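Local structure of putative PLP-dependent aminotransferase (Bacillus cereus ATCC 10987, 3JU7) at residues G65-I70 with A95-L100; I107-W112 with N341-R346; Q311-R316 with S349-E354. The protein is a putative aminotransferase of the DegT/DnrJ/EryC1 family that probably transfers amino groups with the help of pyridoxal phosphate. One frame throughout, in Å; residues are numbered along the deposited sequence.

Contact 1 of 3, residues G65-I70 with A95-L100; sequences GLMAAI and AIWCGL
Met67 and Ile70 of helix 62-73 pack on Trp97, Cys98 and Leu100 in a buried apolar contact between a helix side and a helix end. The second partner is the end of helix 90-97, closed by a Schellman motif with Gly99 at positive phi. Leu100 N and Gly99 N turn back to Ala95 O and Ile96 O. This belongs to what is probably the large domain of a fold-type I PLP enzyme.

Met67, present as selenomethionine, forms a Met-aromatic contact. Its SE lies 4.7 Å from the centroid of the five-membered ring of Trp97, in an oblique approach. The bend at chi3 (68°) brings the methyl CE over one ring face, near the rim, with CE 3.7 Å from Trp97 CB. The contact lies at the dimer interface: Trp97 NE1 donates to Gly230 O of the second subunit, whose Phe231 stacks on the ring and whose Trp97 packs on Met67 and Cys98.

One turn on, with CG2 anti to the backbone N, Ile70 puts this methyl against the turn that follows helix 90-97. CG2 fits between Cys98 SG, at 3.6 Å, and Leu100 CD1, at 3.8 Å. Cys98 SG also comes within 3.2 Å of Met67 O.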
ATOM      1  N   GLY A  65       5.204   4.761  -2.486  1.00 24.21           N
ATOM      2  CA  GLY A  65       6.539   4.981  -3.017  1.00 24.00           C
ATOM      3  C   GLY A  65       7.090   6.308  -2.498  1.00 24.01           C
ATOM      4  O   GLY A  65       8.269   6.412  -2.134  1.00 25.01           O
ATOM      5  N   LEU A  66       6.250   7.341  -2.475  1.00 24.35           N
ATOM      6  CA  LEU A  66       6.682   8.624  -1.962  1.00 23.03           C
ATOM      7  C   LEU A  66       7.158   8.426  -0.535  1.00 20.74           C
ATOM      8  O   LEU A  66       8.278   8.881  -0.170  1.00 19.41           O
ATOM      9  CB  LEU A  66       5.583   9.712  -2.063  1.00 25.05           C
ATOM     10  CG  LEU A  66       5.521  10.426  -3.417  1.00 29.53           C
ATOM     11  CD1 LEU A  66       4.190  11.149  -3.617  1.00 26.50           C
ATOM     12  CD2 LEU A  66       6.682  11.408  -3.546  1.00 24.39           C
HETATM   13  N   MSE A  67       6.325   7.742   0.252  1.00 20.90           N
HETATM   14  CA  MSE A  67       6.603   7.497   1.678  1.00 21.52           C
HETATM   15  C   MSE A  67       7.925   6.764   1.889  1.00 21.90           C
HETATM   16  O   MSE A  67       8.750   7.176   2.712  1.00 20.40           O
HETATM   17  CB  MSE A  67       5.429   6.755   2.339  1.00 23.44           C
HETATM   18  CG  MSE A  67       4.185   7.660   2.528  1.00 17.96           C
HETATM   19 SE   MSE A  67       2.595   6.602   2.863  0.75 14.20          SE
HETATM   20  CE  MSE A  67       3.082   5.984   4.505  1.00 12.79           C
ATOM     21  N   ALA A  68       8.137   5.706   1.114  1.00 22.33           N
ATOM     22  CA  ALA A  68       9.342   4.905   1.212  1.00 21.88           C
ATOM     23  C   ALA A  68      10.563   5.791   0.915  1.00 24.00           C
ATOM     24  O   ALA A  68      11.544   5.833   1.704  1.00 22.68           O
ATOM     25  CB  ALA A  68       9.300   3.786   0.214  1.00 20.79           C
ATOM     26  N   ALA A  69      10.486   6.485  -0.227  1.00 22.86           N
ATOM     27  CA  ALA A  69      11.581   7.320  -0.732  1.00 22.85           C
ATOM     28  C   ALA A  69      11.962   8.451   0.249  1.00 21.44           C
ATOM     29  O   ALA A  69      13.126   8.624   0.562  1.00 24.56           O
ATOM     30  CB  ALA A  69      11.263   7.865  -2.131  1.00 18.97           C
ATOM     31  N   ILE A  70      10.991   9.180   0.744  1.00 20.53           N
ATOM     32  CA  ILE A  70      11.244  10.255   1.722  1.00 21.73           C
ATOM     33  C   ILE A  70      11.847   9.702   3.017  1.00 23.19           C
ATOM     34  O   ILE A  70      12.832  10.235   3.514  1.00 20.21           O
ATOM     35  CB  ILE A  70       9.936  11.026   2.030  1.00 19.17           C
ATOM     36  CG1 ILE A  70       9.547  11.885   0.820  1.00 22.54           C
ATOM     37  CG2 ILE A  70      10.042  11.885   3.326  1.00 18.45           C
ATOM     38  CD1 ILE A  70       8.081  12.173   0.726  1.00 18.96           C
ATOM     39  N   ALA A  95       4.795  13.160   3.327  1.00 21.67           N
ATOM     40  CA  ALA A  95       5.816  13.764   4.191  1.00 20.41           C
ATOM     41  C   ALA A  95       5.424  13.650   5.674  1.00 20.93           C
ATOM     42  O   ALA A  95       6.257  13.326   6.543  1.00 19.11           O
ATOM     43  CB  ALA A  95       6.081  15.251   3.818  1.00 14.97           C
ATOM     44  N   ILE A  96       4.156  13.933   5.936  1.00 21.16           N
ATOM     45  CA  ILE A  96       3.604  13.917   7.270  1.00 24.40           C
ATOM     46  C   ILE A  96       3.714  12.494   7.864  1.00 25.62           C
ATOM     47  O   ILE A  96       4.024  12.355   9.027  1.00 25.71           O
ATOM     48  CB  ILE A  96       2.108  14.383   7.262  1.00 22.82           C
ATOM     49  CG1 ILE A  96       2.004  15.840   6.862  1.00 23.18           C
ATOM     50  CG2 ILE A  96       1.485  14.182   8.603  1.00 15.40           C
ATOM     51  CD1 ILE A  96       0.552  16.341   6.589  1.00 24.23           C
ATOM     52  N   TRP A  97       3.483  11.456   7.056  1.00 26.14           N
ATOM     53  CA  TRP A  97       3.633  10.077   7.523  1.00 24.27           C
ATOM     54  C   TRP A  97       5.107   9.747   7.847  1.00 24.37           C
ATOM     55  O   TRP A  97       5.379   8.874   8.672  1.00 21.42           O
ATOM     56  CB  TRP A  97       3.097   9.069   6.494  1.00 24.62           C
ATOM     57  CG  TRP A  97       1.637   8.769   6.555  1.00 25.75           C
ATOM     58  CD1 TRP A  97       0.660   9.312   5.767  1.00 23.91           C
ATOM     59  CD2 TRP A  97       0.973   7.814   7.405  1.00 23.22           C
ATOM     60  NE1 TRP A  97      -0.563   8.772   6.086  1.00 23.76           N
ATOM     61  CE2 TRP A  97      -0.402   7.850   7.083  1.00 26.08           C
ATOM     62  CE3 TRP A  97       1.405   6.935   8.388  1.00 20.97           C
ATOM     63  CZ2 TRP A  97      -1.348   7.057   7.731  1.00 31.01           C
ATOM     64  CZ3 TRP A  97       0.465   6.123   9.016  1.00 31.05           C
ATOM     65  CH2 TRP A  97      -0.898   6.201   8.694  1.00 29.16           C
ATOM     66  N   CYS A  98       6.056  10.422   7.185  1.00 25.76           N
ATOM     67  CA  CYS A  98       7.480  10.260   7.514  1.00 23.64           C
ATOM     68  C   CYS A  98       7.902  11.126   8.676  1.00 24.43           C
ATOM     69  O   CYS A  98       9.078  11.251   8.987  1.00 26.91           O
ATOM     70  CB  CYS A  98       8.326  10.564   6.313  1.00 24.56           C
ATOM     71  SG  CYS A  98       8.125   9.327   4.993  1.00 25.82           S
ATOM     72  N   GLY A  99       6.943  11.778   9.306  1.00 23.74           N
ATOM     73  CA  GLY A  99       7.240  12.612  10.443  1.00 23.18           C
ATOM     74  C   GLY A  99       7.747  13.993  10.100  1.00 21.43           C
ATOM     75  O   GLY A  99       8.310  14.643  10.939  1.00 24.13           O
ATOM     76  N   LEU A 100       7.540  14.462   8.888  1.00 21.72           N
ATOM     77  CA  LEU A 100       7.983  15.801   8.539  1.00 21.34           C
ATOM     78  C   LEU A 100       6.815  16.740   8.441  1.00 25.26           C
ATOM     79  O   LEU A 100       5.663  16.313   8.331  1.00 27.42           O
ATOM     80  CB  LEU A 100       8.696  15.799   7.212  1.00 22.25           C
ATOM     81  CG  LEU A 100       9.841  14.799   7.210  1.00 22.11           C
ATOM     82  CD1 LEU A 100      10.350  14.735   5.830  1.00 14.63           C
ATOM     83  CD2 LEU A 100      10.895  15.264   8.232  1.00 17.25           C
TER

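Contact 2 of 3, residues I107-W112 with N341-R346; sequences ISIDDW and NKIAKR
Ile343 is the bump of this contact. It projects from helix 338-346 into a hollow formed by Ile107, Ile109 and Trp112, in the loop between strand 101-105 and helix 116-126. The arrangement joins a loop of what is probably the large PLP-binding domain to a helix of the C-terminal part, as in fold-type I enzymes.

The parts of the Ile343 side chain share three walls. CG1 sits between two methyls: Ile107 CD1 is 4.0 Å from Ile343 CG1, and Ile109 CD1 is 3.8 Å from it. Both loop isoleucines cross Ile343 at a slant. The tip, Ile343 CD1, reaches deepest, 3.5 Å from Ile109 O and 3.6 Å from Trp112 NE1. Ile343 CG2 lies over one face of the indole. The Trp112 and Ile343 side chains meet at roughly a right angle.

The loop shapes the hollow: Trp112 has a positive phi (61°), and the indole folds back so that the edge of its five-membered ring meets two carbonyls of the loop, Ser108 O and Ile109 O. Trp112 NE1 makes only a weak bond of 2.9 Å to Ile109 O.

A second, shallower fit lies at the exposed margin. Ile109 CD1 rests against the stem of Lys342, 4.0 Å from Lys342 CG. The bent lysine chain leads its NZ to a salt bridge with Glu297. Phe86 and Leu294 touch Ile343 and help enclose it.

The two segments share no hydrogen bond or salt bridge. They are held by the fit of aliphatic groups and an indole, consistent with stability that comes mainly from buried apolar surface.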
ATOM      1  N   ILE A 107       5.091  28.800  -6.696  1.00 20.16           N
ATOM      2  CA  ILE A 107       5.413  28.296  -8.048  1.00 21.99           C
ATOM      3  C   ILE A 107       5.629  29.466  -9.040  1.00 22.56           C
ATOM      4  O   ILE A 107       5.193  30.581  -8.792  1.00 20.80           O
ATOM      5  CB  ILE A 107       4.279  27.361  -8.584  1.00 23.86           C
ATOM      6  CG1 ILE A 107       2.884  28.041  -8.527  1.00 24.39           C
ATOM      7  CG2 ILE A 107       4.200  26.060  -7.772  1.00 18.60           C
ATOM      8  CD1 ILE A 107       1.829  27.342  -9.409  1.00 21.31           C
ATOM      9  N   SER A 108       6.310  29.196 -10.152  1.00 23.16           N
ATOM     10  CA  SER A 108       6.338  30.115 -11.264  1.00 22.91           C
ATOM     11  C   SER A 108       4.962  30.200 -11.917  1.00 21.95           C
ATOM     12  O   SER A 108       4.257  29.210 -12.039  1.00 21.81           O
ATOM     13  CB  SER A 108       7.395  29.703 -12.276  1.00 25.02           C
ATOM     14  OG  SER A 108       8.684  29.874 -11.693  1.00 31.10           O
ATOM     15  N   ILE A 109       4.589  31.403 -12.327  1.00 20.44           N
ATOM     16  CA  ILE A 109       3.278  31.664 -12.903  1.00 21.06           C
ATOM     17  C   ILE A 109       3.096  31.009 -14.271  1.00 22.09           C
ATOM     18  O   ILE A 109       1.966  30.778 -14.675  1.00 22.82           O
ATOM     19  CB  ILE A 109       3.003  33.183 -13.009  1.00 20.94           C
ATOM     20  CG1 ILE A 109       1.497  33.455 -12.926  1.00 20.91           C
ATOM     21  CG2 ILE A 109       3.685  33.784 -14.280  1.00 17.13           C
ATOM     22  CD1 ILE A 109       0.894  33.399 -11.479  1.00 15.89           C
ATOM     23  N   ASP A 110       4.188  30.639 -14.941  1.00 22.06           N
ATOM     24  CA  ASP A 110       4.096  30.062 -16.288  1.00 23.17           C
ATOM     25  C   ASP A 110       4.274  28.557 -16.417  1.00 24.64           C
ATOM     26  O   ASP A 110       3.488  27.905 -17.109  1.00 23.29           O
ATOM     27  CB  ASP A 110       5.057  30.775 -17.248  1.00 25.45           C
ATOM     28  CG  ASP A 110       6.494  30.827 -16.739  1.00 24.37           C
ATOM     29  OD1 ASP A 110       6.825  30.269 -15.657  1.00 34.37           O
ATOM     30  OD2 ASP A 110       7.286  31.452 -17.445  1.00 27.51           O
ATOM     31  N   ASP A 111       5.301  27.993 -15.773  1.00 26.60           N
ATOM     32  CA  ASP A 111       5.545  26.543 -15.871  1.00 25.64           C
ATOM     33  C   ASP A 111       4.923  25.755 -14.721  1.00 24.81           C
ATOM     34  O   ASP A 111       4.839  24.542 -14.792  1.00 23.67           O
ATOM     35  CB  ASP A 111       7.038  26.196 -16.080  1.00 26.20           C
ATOM     36  CG  ASP A 111       7.956  26.647 -14.942  1.00 28.16           C
ATOM     37  OD1 ASP A 111       7.542  26.693 -13.762  1.00 31.11           O
ATOM     38  OD2 ASP A 111       9.135  26.952 -15.251  1.00 36.79           O
ATOM     39  N   TRP A 112       4.496  26.484 -13.688  1.00 23.63           N
ATOM     40  CA  TRP A 112       3.794  25.972 -12.506  1.00 22.58           C
ATOM     41  C   TRP A 112       4.587  24.977 -11.693  1.00 23.02           C
ATOM     42  O   TRP A 112       4.023  24.180 -10.955  1.00 23.39           O
ATOM     43  CB  TRP A 112       2.435  25.396 -12.874  1.00 23.59           C
ATOM     44  CG  TRP A 112       1.674  26.269 -13.810  1.00 25.94           C
ATOM     45  CD1 TRP A 112       1.744  27.628 -13.899  1.00 23.14           C
ATOM     46  CD2 TRP A 112       0.713  25.848 -14.780  1.00 23.76           C
ATOM     47  NE1 TRP A 112       0.898  28.081 -14.879  1.00 24.96           N
ATOM     48  CE2 TRP A 112       0.250  27.007 -15.436  1.00 28.97           C
ATOM     49  CE3 TRP A 112       0.207  24.602 -15.172  1.00 24.16           C
ATOM     50  CZ2 TRP A 112      -0.701  26.958 -16.469  1.00 26.63           C
ATOM     51  CZ3 TRP A 112      -0.731  24.551 -16.178  1.00 24.78           C
ATOM     52  CH2 TRP A 112      -1.175  25.731 -16.824  1.00 26.22           C
ATOM     53  N   ASN A 341      -1.766  31.088  -5.369  1.00 18.77           N
ATOM     54  CA  ASN A 341      -3.146  31.543  -5.211  1.00 20.24           C
ATOM     55  C   ASN A 341      -3.757  31.971  -6.526  1.00 20.32           C
ATOM     56  O   ASN A 341      -4.907  31.641  -6.846  1.00 23.55           O
ATOM     57  CB  ASN A 341      -3.243  32.695  -4.194  1.00 15.86           C
ATOM     58  CG  ASN A 341      -2.973  32.220  -2.779  1.00 22.38           C
ATOM     59  OD1 ASN A 341      -2.992  31.009  -2.511  1.00 22.47           O
ATOM     60  ND2 ASN A 341      -2.729  33.156  -1.864  1.00 18.33           N
ATOM     61  N   LYS A 342      -2.987  32.717  -7.286  1.00 19.01           N
ATOM     62  CA  LYS A 342      -3.463  33.196  -8.557  1.00 18.98           C
ATOM     63  C   LYS A 342      -3.751  32.016  -9.501  1.00 19.45           C
ATOM     64  O   LYS A 342      -4.834  31.939 -10.082  1.00 19.00           O
ATOM     65  CB  LYS A 342      -2.453  34.192  -9.163  1.00 17.34           C
ATOM     66  CG  LYS A 342      -2.770  34.642 -10.570  1.00 21.14           C
ATOM     67  CD  LYS A 342      -4.096  35.363 -10.668  1.00 24.91           C
ATOM     68  CE  LYS A 342      -4.006  36.761 -10.154  1.00 23.95           C
ATOM     69  NZ  LYS A 342      -3.182  37.562 -11.128  1.00 35.46           N
ATOM     70  N   ILE A 343      -2.796  31.099  -9.645  1.00 18.82           N
ATOM     71  CA  ILE A 343      -2.986  29.950 -10.544  1.00 19.57           C
ATOM     72  C   ILE A 343      -4.165  29.078 -10.077  1.00 21.35           C
ATOM     73  O   ILE A 343      -4.836  28.451 -10.876  1.00 24.36           O
ATOM     74  CB  ILE A 343      -1.687  29.105 -10.646  1.00 19.59           C
ATOM     75  CG1 ILE A 343      -0.599  29.912 -11.369  1.00 21.07           C
ATOM     76  CG2 ILE A 343      -1.924  27.738 -11.374  1.00 20.55           C
ATOM     77  CD1 ILE A 343      -0.987  30.386 -12.801  1.00 18.67           C
ATOM     78  N   ALA A 344      -4.418  29.043  -8.777  1.00 23.28           N
ATOM     79  CA  ALA A 344      -5.518  28.259  -8.224  1.00 21.93           C
ATOM     80  C   ALA A 344      -6.852  28.972  -8.469  1.00 22.16           C
ATOM     81  O   ALA A 344      -7.887  28.334  -8.389  1.00 20.85           O
ATOM     82  CB  ALA A 344      -5.301  27.988  -6.727  1.00 19.96           C
ATOM     83  N   LYS A 345      -6.840  30.271  -8.775  1.00 20.33           N
ATOM     84  CA  LYS A 345      -8.090  30.967  -9.179  1.00 21.23           C
ATOM     85  C   LYS A 345      -8.405  30.811 -10.660  1.00 23.04           C
ATOM     86  O   LYS A 345      -9.528  31.055 -11.080  1.00 26.68           O
ATOM     87  CB  LYS A 345      -8.018  32.468  -8.879  1.00 20.76           C
ATOM     88  CG  LYS A 345      -7.962  32.807  -7.413  1.00 23.98           C
ATOM     89  N   ARG A 346      -7.410  30.420 -11.455  1.00 24.62           N
ATOM     90  CA  ARG A 346      -7.516  30.375 -12.904  1.00 23.05           C
ATOM     91  C   ARG A 346      -7.471  28.971 -13.502  1.00 22.48           C
ATOM     92  O   ARG A 346      -7.958  28.766 -14.608  1.00 21.65           O
ATOM     93  CB  ARG A 346      -6.390  31.219 -13.539  1.00 23.24           C
ATOM     94  CG  ARG A 346      -6.499  32.724 -13.272  1.00 24.69           C
ATOM     95  CD  ARG A 346      -5.433  33.486 -14.019  1.00 26.30           C
ATOM     96  NE  ARG A 346      -5.557  33.323 -15.458  1.00 28.09           N
ATOM     97  CZ  ARG A 346      -4.605  33.551 -16.365  1.00 26.40           C
ATOM     98  NH1 ARG A 346      -3.396  33.971 -16.024  1.00 26.93           N
ATOM     99  NH2 ARG A 346      -4.873  33.366 -17.655  1.00 29.34           N
TER

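Contact 3 of 3, residues Q311-R316 with S349-E354; sequences QKIEAR and SLPLWE
Arg316 and Ser349 join the two segments as a single antiparallel bridge, a hydrogen-bonded pair. Arg316 N donates to Ser349 O over 3.0 Å, in the carbonyl plane and on a lone pair. Ser349 N returns a bond of 2.7 Å to Arg316 O, with the donor tilted 32° from that carbonyl plane.

The Arg316 side chain starts at the bridge and leaves it. CB lies 4.3 Å from Ser349 CB. CG and CD run on in a nearly extended chain, away from 349-354, and the side chain packs on Phe7 and Leu8. NE meets Glu314 OE2 at 3.0 Å in a salt bridge within 311-316, and NH2 reaches the same oxygen at 3.2 Å. The grip is side-on and lies in the guanidinium plane, so it should limit rotation of the group. OE2 accepts NH2 on its syn lone pair, while NE comes from above the carboxylate plane. Glu314 OE1 accepts from Phe7 N. NH1 bonds to Tyr318 OH and lies near Arg224 of the second subunit. An acetate, probably from the crystallisation liquor, is bound about 3 Å from the side chain, nearest atoms.

Pro351 packs against the loop 311-316. Its CG is 3.6 Å from Glu314 O and 4.1 Å from Ile313 CG2. Ala315 CB touches Leu350 CD2 and, closer, Ser349 O.

The bridge lies on the edge of strand 347-350 that faces away from strand 291-294. Ala315 packs on helix 301-309 and Ile313 on helices 301-309 and 358-368. Leu350 touches both of these helices and also helix 250-270.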
ATOM      1  N   GLN A 311     -23.841  22.169 -19.367  1.00 35.41           N
ATOM      2  CA  GLN A 311     -23.779  21.702 -20.757  1.00 33.73           C
ATOM      3  C   GLN A 311     -23.356  20.223 -20.802  1.00 34.91           C
ATOM      4  O   GLN A 311     -22.864  19.739 -21.817  1.00 36.41           O
ATOM      5  CB  GLN A 311     -22.833  22.583 -21.579  1.00 32.16           C
ATOM      6  N   LYS A 312     -23.564  19.524 -19.683  1.00 34.72           N
ATOM      7  CA  LYS A 312     -23.307  18.092 -19.535  1.00 33.66           C
ATOM      8  C   LYS A 312     -21.823  17.695 -19.522  1.00 33.69           C
ATOM      9  O   LYS A 312     -21.489  16.509 -19.676  1.00 34.08           O
ATOM     10  CB  LYS A 312     -24.064  17.304 -20.597  1.00 32.33           C
ATOM     11  N   ILE A 313     -20.943  18.664 -19.280  1.00 31.76           N
ATOM     12  CA  ILE A 313     -19.502  18.411 -19.294  1.00 29.54           C
ATOM     13  C   ILE A 313     -18.880  18.573 -17.918  1.00 27.87           C
ATOM     14  O   ILE A 313     -18.928  19.648 -17.318  1.00 30.14           O
ATOM     15  CB  ILE A 313     -18.789  19.359 -20.266  1.00 30.36           C
ATOM     16  CG1 ILE A 313     -19.355  19.210 -21.688  1.00 28.10           C
ATOM     17  CG2 ILE A 313     -17.296  19.097 -20.257  1.00 26.95           C
ATOM     18  CD1 ILE A 313     -18.848  20.276 -22.635  1.00 27.77           C
ATOM     19  N   GLU A 314     -18.260  17.512 -17.428  1.00 26.03           N
ATOM     20  CA  GLU A 314     -17.601  17.546 -16.133  1.00 25.65           C
ATOM     21  C   GLU A 314     -16.107  17.918 -16.272  1.00 27.33           C
ATOM     22  O   GLU A 314     -15.302  17.097 -16.735  1.00 29.06           O
ATOM     23  CB  GLU A 314     -17.732  16.176 -15.450  1.00 26.09           C
ATOM     24  CG  GLU A 314     -17.219  16.133 -14.001  1.00 28.06           C
ATOM     25  CD  GLU A 314     -16.757  14.766 -13.549  1.00 29.95           C
ATOM     26  OE1 GLU A 314     -17.000  13.769 -14.263  1.00 31.61           O
ATOM     27  OE2 GLU A 314     -16.108  14.703 -12.481  1.00 26.26           O
ATOM     28  N   ALA A 315     -15.758  19.153 -15.904  1.00 25.72           N
ATOM     29  CA  ALA A 315     -14.368  19.576 -15.724  1.00 26.21           C
ATOM     30  C   ALA A 315     -14.084  19.509 -14.231  1.00 25.70           C
ATOM     31  O   ALA A 315     -15.011  19.404 -13.438  1.00 22.66           O
ATOM     32  CB  ALA A 315     -14.174  21.032 -16.195  1.00 25.29           C
ATOM     33  N   ARG A 316     -12.815  19.599 -13.855  1.00 25.10           N
ATOM     34  CA  ARG A 316     -12.447  19.741 -12.456  1.00 26.08           C
ATOM     35  C   ARG A 316     -11.440  20.887 -12.290  1.00 25.80           C
ATOM     36  O   ARG A 316     -11.101  21.553 -13.265  1.00 26.64           O
ATOM     37  CB  ARG A 316     -11.900  18.418 -11.898  1.00 25.58           C
ATOM     38  CG  ARG A 316     -12.940  17.317 -11.864  1.00 25.25           C
ATOM     39  CD  ARG A 316     -12.435  16.102 -11.126  1.00 23.04           C
ATOM     40  NE  ARG A 316     -13.321  14.961 -11.300  1.00 29.45           N
ATOM     41  CZ  ARG A 316     -13.098  13.735 -10.820  1.00 29.51           C
ATOM     42  NH1 ARG A 316     -12.026  13.457 -10.095  1.00 20.65           N
ATOM     43  NH2 ARG A 316     -13.976  12.768 -11.054  1.00 33.69           N
ATOM     44  N   SER A 349      -9.338  21.955 -15.293  1.00 26.11           N
ATOM     45  CA  SER A 349      -8.931  20.635 -15.758  1.00 25.51           C
ATOM     46  C   SER A 349      -9.986  20.118 -16.727  1.00 25.38           C
ATOM     47  O   SER A 349     -11.107  19.817 -16.321  1.00 27.68           O
ATOM     48  CB  SER A 349      -8.782  19.654 -14.578  1.00 25.60           C
ATOM     49  OG  SER A 349      -7.824  20.103 -13.626  1.00 24.63           O
ATOM     50  N   LEU A 350      -9.657  20.045 -18.012  1.00 24.68           N
ATOM     51  CA  LEU A 350     -10.666  19.693 -19.000  1.00 23.47           C
ATOM     52  C   LEU A 350     -10.525  18.223 -19.335  1.00 25.86           C
ATOM     53  O   LEU A 350      -9.413  17.678 -19.346  1.00 26.39           O
ATOM     54  CB  LEU A 350     -10.582  20.552 -20.255  1.00 21.04           C
ATOM     55  CG  LEU A 350     -10.753  22.062 -20.092  1.00 24.04           C
ATOM     56  CD1 LEU A 350     -10.507  22.778 -21.423  1.00 19.86           C
ATOM     57  CD2 LEU A 350     -12.133  22.403 -19.561  1.00 16.87           C
ATOM     58  N   PRO A 351     -11.651  17.569 -19.620  1.00 25.44           N
ATOM     59  CA  PRO A 351     -11.549  16.152 -19.832  1.00 26.23           C
ATOM     60  C   PRO A 351     -10.749  15.766 -21.057  1.00 25.51           C
ATOM     61  O   PRO A 351     -10.810  16.414 -22.110  1.00 25.22           O
ATOM     62  CB  PRO A 351     -13.011  15.686 -19.945  1.00 27.28           C
ATOM     63  CG  PRO A 351     -13.833  16.872 -19.976  1.00 25.32           C
ATOM     64  CD  PRO A 351     -13.041  18.015 -19.461  1.00 26.67           C
ATOM     65  N   LEU A 352     -10.022  14.679 -20.885  1.00 24.39           N
ATOM     66  CA  LEU A 352      -9.247  14.055 -21.923  1.00 26.04           C
ATOM     67  C   LEU A 352      -9.136  12.596 -21.514  1.00 26.07           C
ATOM     68  O   LEU A 352      -8.778  12.325 -20.400  1.00 28.00           O
ATOM     69  CB  LEU A 352      -7.873  14.704 -22.009  1.00 26.58           C
ATOM     70  CG  LEU A 352      -6.972  14.390 -23.212  1.00 27.23           C
ATOM     71  CD1 LEU A 352      -5.890  15.502 -23.359  1.00 25.25           C
ATOM     72  CD2 LEU A 352      -6.336  13.046 -23.086  1.00 24.63           C
ATOM     73  N   TRP A 353      -9.521  11.663 -22.379  1.00 25.46           N
ATOM     74  CA  TRP A 353      -9.386  10.231 -22.106  1.00 23.74           C
ATOM     75  C   TRP A 353      -9.392   9.480 -23.419  1.00 24.63           C
ATOM     76  O   TRP A 353      -9.841  10.024 -24.429  1.00 24.35           O
ATOM     77  CB  TRP A 353     -10.490   9.669 -21.195  1.00 22.92           C
ATOM     78  CG  TRP A 353     -11.781  10.427 -21.183  1.00 25.58           C
ATOM     79  CD1 TRP A 353     -12.147  11.382 -20.281  1.00 28.36           C
ATOM     80  CD2 TRP A 353     -12.872  10.302 -22.100  1.00 23.53           C
ATOM     81  NE1 TRP A 353     -13.396  11.853 -20.572  1.00 30.28           N
ATOM     82  CE2 TRP A 353     -13.864  11.212 -21.689  1.00 25.39           C
ATOM     83  CE3 TRP A 353     -13.106   9.513 -23.223  1.00 30.35           C
ATOM     84  CZ2 TRP A 353     -15.065  11.346 -22.353  1.00 27.06           C
ATOM     85  CZ3 TRP A 353     -14.295   9.641 -23.883  1.00 30.93           C
ATOM     86  CH2 TRP A 353     -15.263  10.556 -23.454  1.00 32.16           C
ATOM     87  N   GLU A 354      -8.886   8.243 -23.380  1.00 23.34           N
ATOM     88  CA  GLU A 354      -8.786   7.401 -24.560  1.00 25.56           C
ATOM     89  C   GLU A 354     -10.178   7.196 -25.099  1.00 25.24           C
ATOM     90  O   GLU A 354     -11.084   6.834 -24.357  1.00 29.01           O
ATOM     91  CB  GLU A 354      -8.166   6.028 -24.241  1.00 25.20           C
ATOM     92  CG  GLU A 354      -6.685   6.063 -23.789  1.00 29.40           C
ATOM     93  CD  GLU A 354      -6.162   4.668 -23.418  1.00 31.72           C
ATOM     94  OE1 GLU A 354      -6.364   3.737 -24.214  1.00 35.40           O
ATOM     95  OE2 GLU A 354      -5.564   4.490 -22.331  1.00 31.49           O
TER

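The three contacts do not touch, apart from the chain link between contacts 2 and 3. Contact 1 joins two helices near the dimer interface. Contact 3 and one segment of contact 2 use the later part of the chain, adjoining where helix 338-346 runs into strand 347-350. Their centres are 21 Å apart. Contact 2 ties that helix back to the loop 107-112, which follows the strand after contact 1. Contacts 1 and 2 are 26 Å apart at their centres, nearest atoms about 15 Å. Contact 3 lies across the chain centre from contact 1, 32 Å between centres. All three lie away from the predicted cofactor lysine, Lys191, and from the calcium-binding Asp20.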